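Local structure of HMG-CoA Lyase (Bacillus subtilis subsp. subtilis, 1YDO) at residues 16-21 against 28-33; 23-28 against 282-287. The protein is an HMG-CoA lyase of the HMGL-like family, with a TIM-barrel fold. One frame throughout, in Å; residues are numbered along the deposited sequence.

Overall arrangement
Both contacts lie on the same side of the chain's centre, their own centres about 7 Å apart, and both use helix 27-38. Contact 1 (16-21 against 28-33) is buried: one leucine methyl from the 3-10 turn after helix 13-17 packs on a lysine chain and a tryptophan ring of helix 27-38. Contact 2 (23-28 against 282-287) lies farther out and is only partly buried; it brings the chain just before helix 27-38 against the end of helix 270-284 through a selenomethionine methyl. Neither has a hydrogen bond across its own segments. Polar ties join the two instead: Lys30 of contact 1 bonds to the carbonyl of Ile25, and Glu21 forms a salt bridge with Lys286.

Contact 1 (16-21 against 28-33); sequences DGLQNE and EDKITW
Leu18 carries the apolar part of this contact and meets two residues one helical turn apart, Lys30 and Trp33. Its CD2 methyl lies 4.1 Å from Trp33 CZ3, on the six-membered ring, and approaches the indole obliquely. The two side chains lie alongside, heading in opposite senses. The Trp33 ring is set there by a first torsion that places CG anti to the backbone N (chi1 -177°), which lays the ring beside Leu18. The same leucine methyl also rests on the aliphatic part of the lysine, with Leu18 CD2 4.2 Å from Lys30 CG.

The polar ends of both helical residues are used outside the pair. Beyond CG, the lysine chain runs extended through CD and bends at the last torsion (chi4 72°), which carries NZ to the carbonyl oxygens of Ile25 and Ala58 and to a salt bridge with Asp61. Trp33 NE1, on the five-membered ring, donates to the carbonyl of Ala276 and so ties helix 27-38 to helix 270-284. Leu18 in turn also touches Leu237.

Backbone bonds hold each side in shape. In the 3-10 turn, Asn20 N donates to Gly17 O at 3.2 Å and Glu21 N to Leu18 O at 3.2 Å. In the helix, Glu28 O takes two donors: Thr32 N at 3.0 Å, and Thr32 OG1, which lies above the carbonyl plane by 54°.

The arrangement belongs to the TIM barrel: the link between strand 8-11 and helix 27-38 folds back on that helix within the first beta-alpha-beta crossover, which continues into strand 44-49.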
loop_
_atom_site.group_PDB
_atom_site.type_symbol
_atom_site.label_atom_id
_atom_site.label_comp_id
_atom_site.label_asym_id
_atom_site.label_seq_id
_atom_site.Cartn_x
_atom_site.Cartn_y
_atom_site.Cartn_z
ATOM N N ASP A 16 3.228 -12.005 16.346
ATOM C CA ASP A 16 3.904 -10.732 16.036
ATOM C C ASP A 16 2.933 -9.555 16.144
ATOM O O ASP A 16 3.339 -8.429 16.432
ATOM C CB ASP A 16 4.502 -10.764 14.622
ATOM C CG ASP A 16 5.600 -9.717 14.424
ATOM O OD1 ASP A 16 6.157 -9.628 13.309
ATOM O OD2 ASP A 16 5.911 -8.982 15.391
ATOM N N GLY A 17 1.652 -9.830 15.930
ATOM C CA GLY A 17 0.667 -8.780 16.024
ATOM C C GLY A 17 0.265 -8.473 17.443
ATOM O O GLY A 17 0.303 -7.324 17.872
ATOM N N LEU A 18 -0.104 -9.493 18.196
ATOM C CA LEU A 18 -0.529 -9.238 19.566
ATOM C C LEU A 18 0.579 -8.753 20.500
ATOM O O LEU A 18 0.323 -7.934 21.385
ATOM C CB LEU A 18 -1.215 -10.481 20.133
ATOM C CG LEU A 18 -2.751 -10.495 20.030
ATOM C CD1 LEU A 18 -3.257 -9.637 18.885
ATOM C CD2 LEU A 18 -3.205 -11.922 19.862
ATOM N N GLN A 19 1.803 -9.234 20.298
ATOM C CA GLN A 19 2.902 -8.810 21.158
ATOM C C GLN A 19 3.366 -7.408 20.829
ATOM O O GLN A 19 4.225 -6.853 21.517
ATOM C CB GLN A 19 4.104 -9.760 21.069
ATOM C CG GLN A 19 4.931 -9.657 19.803
ATOM C CD GLN A 19 6.265 -10.374 19.925
ATOM O OE1 GLN A 19 7.185 -9.867 20.549
ATOM N NE2 GLN A 19 6.368 -11.566 19.339
ATOM N N ASN A 20 2.802 -6.834 19.776
ATOM C CA ASN A 20 3.163 -5.481 19.373
ATOM C C ASN A 20 2.018 -4.486 19.634
ATOM O O ASN A 20 2.064 -3.327 19.218
ATOM C CB ASN A 20 3.578 -5.471 17.893
ATOM C CG ASN A 20 5.074 -5.773 17.687
ATOM O OD1 ASN A 20 5.584 -6.803 18.129
ATOM N ND2 ASN A 20 5.773 -4.865 17.003
ATOM N N GLU A 21 0.993 -4.948 20.336
ATOM C CA GLU A 21 -0.129 -4.097 20.676
ATOM C C GLU A 21 -0.133 -3.801 22.171
ATOM O O GLU A 21 -0.070 -4.711 22.998
ATOM C CB GLU A 21 -1.427 -4.769 20.265
ATOM C CG GLU A 21 -1.650 -4.758 18.764
ATOM C CD GLU A 21 -1.793 -3.346 18.207
ATOM O OE1 GLU A 21 -2.180 -2.443 18.979
ATOM O OE2 GLU A 21 -1.544 -3.139 16.995
ATOM N N GLU A 28 -8.732 -16.088 26.783
ATOM C CA GLU A 28 -9.792 -16.806 26.079
ATOM C C GLU A 28 -10.033 -16.236 24.696
ATOM O O GLU A 28 -10.016 -16.965 23.711
ATOM C CB GLU A 28 -11.096 -16.786 26.893
ATOM C CG GLU A 28 -10.999 -17.533 28.224
ATOM C CD GLU A 28 -10.437 -18.944 28.052
ATOM O OE1 GLU A 28 -11.051 -19.751 27.309
ATOM O OE2 GLU A 28 -9.381 -19.235 28.662
ATOM N N ASP A 29 -10.250 -14.927 24.630
ATOM C CA ASP A 29 -10.492 -14.244 23.363
ATOM C C ASP A 29 -9.449 -14.620 22.315
ATOM O O ASP A 29 -9.770 -14.788 21.142
ATOM C CB ASP A 29 -10.478 -12.727 23.559
ATOM C CG ASP A 29 -11.687 -12.231 24.300
ATOM O OD1 ASP A 29 -11.695 -11.047 24.706
ATOM O OD2 ASP A 29 -12.643 -13.026 24.465
ATOM N N LYS A 30 -8.194 -14.730 22.734
ATOM C CA LYS A 30 -7.146 -15.092 21.795
ATOM C C LYS A 30 -7.579 -16.389 21.124
ATOM O O LYS A 30 -7.610 -16.487 19.896
ATOM C CB LYS A 30 -5.810 -15.312 22.502
ATOM C CG LYS A 30 -5.093 -14.047 22.965
ATOM C CD LYS A 30 -3.652 -14.408 23.345
ATOM C CE LYS A 30 -2.814 -13.226 23.851
ATOM N NZ LYS A 30 -3.196 -12.743 25.213
ATOM N N ILE A 31 -7.932 -17.380 21.939
ATOM C CA ILE A 31 -8.370 -18.671 21.435
ATOM C C ILE A 31 -9.541 -18.506 20.481
ATOM O O ILE A 31 -9.518 -19.009 19.356
ATOM C CB ILE A 31 -8.801 -19.582 22.582
ATOM C CG1 ILE A 31 -7.636 -19.745 23.554
ATOM C CG2 ILE A 31 -9.240 -20.942 22.038
ATOM C CD1 ILE A 31 -7.999 -20.477 24.807
ATOM N N THR A 32 -10.563 -17.792 20.928
ATOM C CA THR A 32 -11.735 -17.586 20.102
ATOM C C THR A 32 -11.376 -17.007 18.735
ATOM O O THR A 32 -11.977 -17.379 17.722
ATOM C CB THR A 32 -12.707 -16.639 20.774
ATOM O OG1 THR A 32 -12.863 -17.001 22.154
ATOM C CG2 THR A 32 -14.036 -16.713 20.078
ATOM N N TRP A 33 -10.396 -16.101 18.708
ATOM C CA TRP A 33 -9.964 -15.457 17.461
ATOM C C TRP A 33 -9.123 -16.361 16.582
ATOM O O TRP A 33 -9.245 -16.333 15.353
ATOM C CB TRP A 33 -9.168 -14.189 17.757
ATOM C CG TRP A 33 -8.758 -13.450 16.543
ATOM C CD1 TRP A 33 -9.558 -13.032 15.530
ATOM C CD2 TRP A 33 -7.446 -12.974 16.245
ATOM N NE1 TRP A 33 -8.825 -12.316 14.612
ATOM C CE2 TRP A 33 -7.525 -12.273 15.027
ATOM C CE3 TRP A 33 -6.210 -13.077 16.888
ATOM C CZ2 TRP A 33 -6.415 -11.670 14.445
ATOM C CZ3 TRP A 33 -5.100 -12.470 16.306
ATOM C CH2 TRP A 33 -5.212 -11.781 15.096
#

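Contact 2 (23-28 against 282-287); sequences VWIATE and EKMGKP
Met284, a selenomethionine in this model, sends its CE methyl to Val23 and Ile25. The contact joins the last turn of helix 270-284 to the chain leading into helix 27-38, in the helical layer of the TIM barrel, at the barrel end where strand 8-11 leads into helix 27-38. The Met284 side chain first leaves with CG anti to the backbone N, then bends at chi2 (85°) and again at chi3 (-85°), which brings the methyl against Val23 and Ile25.

Val23 and Met284 lie side by side with their chains heading in opposite senses, the branch point of the valine, Val23 CB, about 3.2 Å from Met284 CE. Both valine methyls also face CE, CG1 nearer than CG2. Ile25 meets the same methyl from another direction: its side chain lies roughly perpendicular to that of Met284, and Ile25 CD1 is about 3.3 Å from Met284 CE. These are van der Waals contacts, and at this resolution their lengths are only approximate. One methyl is thus shared by two branched side chains. Glu21 and Leu237 add further cover to Met284 from outside the two segments.

Just past these contacts both chains change course. Ala26, next after Ile25, occupies the N-cap position of helix 27-38, whereas after Met284 the chain leaves its helix at Gly285, whose phi is positive (61°).

Lys283 takes a smaller share. The far part of its side chain leads away from segment 23-28 and packs on Asp29, but its base is met by the isoleucine methyl: Ile25 CD1 lies 4.2 Å from the carbonyl oxygen Lys283 O and 4.4 Å from Lys283 CB.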
loop_
_atom_site.group_PDB
_atom_site.type_symbol
_atom_site.label_atom_id
_atom_site.label_comp_id
_atom_site.label_asym_id
_atom_site.label_seq_id
_atom_site.Cartn_x
_atom_site.Cartn_y
_atom_site.Cartn_z
ATOM N N VAL A 23 -2.076 -3.534 24.338
ATOM C CA VAL A 23 -3.343 -3.913 24.935
ATOM C C VAL A 23 -3.372 -5.400 25.191
ATOM O O VAL A 23 -2.938 -6.184 24.354
ATOM C CB VAL A 23 -4.512 -3.568 24.022
ATOM C CG1 VAL A 23 -5.818 -3.989 24.693
ATOM C CG2 VAL A 23 -4.508 -2.068 23.710
ATOM N N TRP A 24 -3.888 -5.801 26.344
ATOM C CA TRP A 24 -3.934 -7.219 26.638
ATOM C C TRP A 24 -5.258 -7.849 26.216
ATOM O O TRP A 24 -6.333 -7.411 26.621
ATOM C CB TRP A 24 -3.684 -7.476 28.126
ATOM C CG TRP A 24 -3.591 -8.947 28.458
ATOM C CD1 TRP A 24 -2.574 -9.809 28.139
ATOM C CD2 TRP A 24 -4.583 -9.733 29.133
ATOM N NE1 TRP A 24 -2.880 -11.086 28.573
ATOM C CE2 TRP A 24 -4.106 -11.065 29.180
ATOM C CE3 TRP A 24 -5.833 -9.440 29.692
ATOM C CZ2 TRP A 24 -4.833 -12.100 29.773
ATOM C CZ3 TRP A 24 -6.559 -10.470 30.284
ATOM C CH2 TRP A 24 -6.056 -11.788 30.315
ATOM N N ILE A 25 -5.163 -8.872 25.379
ATOM C CA ILE A 25 -6.336 -9.584 24.918
ATOM C C ILE A 25 -6.541 -10.771 25.841
ATOM O O ILE A 25 -5.638 -11.585 26.027
ATOM C CB ILE A 25 -6.151 -10.112 23.486
ATOM C CG1 ILE A 25 -5.968 -8.939 22.524
ATOM C CG2 ILE A 25 -7.341 -10.999 23.097
ATOM C CD1 ILE A 25 -7.172 -8.030 22.453
ATOM N N ALA A 26 -7.730 -10.864 26.418
ATOM C CA ALA A 26 -8.026 -11.959 27.319
ATOM C C ALA A 26 -7.565 -13.262 26.696
ATOM O O ALA A 26 -7.786 -13.508 25.511
ATOM C CB ALA A 26 -9.505 -12.014 27.597
ATOM N N THR A 27 -6.924 -14.086 27.516
ATOM C CA THR A 27 -6.415 -15.370 27.086
ATOM C C THR A 27 -7.489 -16.129 26.315
ATOM O O THR A 27 -7.201 -16.727 25.281
ATOM C CB THR A 27 -5.931 -16.181 28.307
ATOM O OG1 THR A 27 -5.497 -17.483 27.897
ATOM C CG2 THR A 27 -7.050 -16.299 29.339
ATOM N N GLU A 28 -8.732 -16.088 26.783
ATOM C CA GLU A 28 -9.792 -16.806 26.079
ATOM C C GLU A 28 -10.033 -16.236 24.696
ATOM O O GLU A 28 -10.016 -16.965 23.711
ATOM C CB GLU A 28 -11.096 -16.786 26.893
ATOM C CG GLU A 28 -10.999 -17.533 28.224
ATOM C CD GLU A 28 -10.437 -18.944 28.052
ATOM O OE1 GLU A 28 -11.051 -19.751 27.309
ATOM O OE2 GLU A 28 -9.381 -19.235 28.662
ATOM N N GLU A 282 -12.601 -4.984 17.092
ATOM C CA GLU A 282 -13.583 -4.604 18.092
ATOM C C GLU A 282 -13.057 -4.903 19.477
ATOM O O GLU A 282 -13.304 -4.146 20.403
ATOM C CB GLU A 282 -14.906 -5.340 17.844
ATOM C CG GLU A 282 -15.651 -4.823 16.620
ATOM C CD GLU A 282 -16.770 -5.740 16.145
ATOM O OE1 GLU A 282 -17.474 -5.352 15.182
ATOM O OE2 GLU A 282 -16.941 -6.842 16.719
ATOM N N LYS A 283 -12.328 -5.999 19.623
ATOM C CA LYS A 283 -11.785 -6.334 20.925
ATOM C C LYS A 283 -10.639 -5.381 21.212
ATOM O O LYS A 283 -10.249 -5.186 22.360
ATOM C CB LYS A 283 -11.278 -7.777 20.954
ATOM C CG LYS A 283 -12.106 -8.704 21.826
ATOM C CD LYS A 283 -13.531 -8.795 21.318
ATOM C CE LYS A 283 -14.411 -9.625 22.238
ATOM N NZ LYS A 283 -15.837 -9.627 21.780
HETATM N N MSE A 284 -10.114 -4.768 20.160
HETATM C CA MSE A 284 -9.000 -3.842 20.306
HETATM C C MSE A 284 -9.509 -2.440 20.620
HETATM O O MSE A 284 -8.774 -1.598 21.141
HETATM C CB MSE A 284 -8.181 -3.810 19.015
HETATM C CG MSE A 284 -6.720 -3.449 19.212
HETATM SE SE MSE A 284 -5.656 -5.001 19.660
HETATM C CE MSE A 284 -5.963 -5.042 21.572
ATOM N N GLY A 285 -10.775 -2.199 20.299
ATOM C CA GLY A 285 -11.362 -0.893 20.542
ATOM C C GLY A 285 -10.630 0.190 19.769
ATOM O O GLY A 285 -10.841 1.385 19.984
ATOM N N LYS A 286 -9.762 -0.236 18.862
ATOM C CA LYS A 286 -8.991 0.682 18.058
ATOM C C LYS A 286 -9.096 0.216 16.620
ATOM O O LYS A 286 -9.187 -0.975 16.358
ATOM C CB LYS A 286 -7.532 0.656 18.503
ATOM C CG LYS A 286 -6.668 1.705 17.850
ATOM C CD LYS A 286 -5.400 1.083 17.278
ATOM C CE LYS A 286 -4.555 0.396 18.344
ATOM N NZ LYS A 286 -3.261 -0.062 17.770
ATOM N N PRO A 287 -9.112 1.151 15.663
ATOM C CA PRO A 287 -9.206 0.755 14.255
ATOM C C PRO A 287 -7.881 0.203 13.723
ATOM O O PRO A 287 -6.815 0.717 14.042
ATOM C CB PRO A 287 -9.619 2.054 13.568
ATOM C CG PRO A 287 -8.947 3.104 14.421
ATOM C CD PRO A 287 -9.241 2.614 15.814
#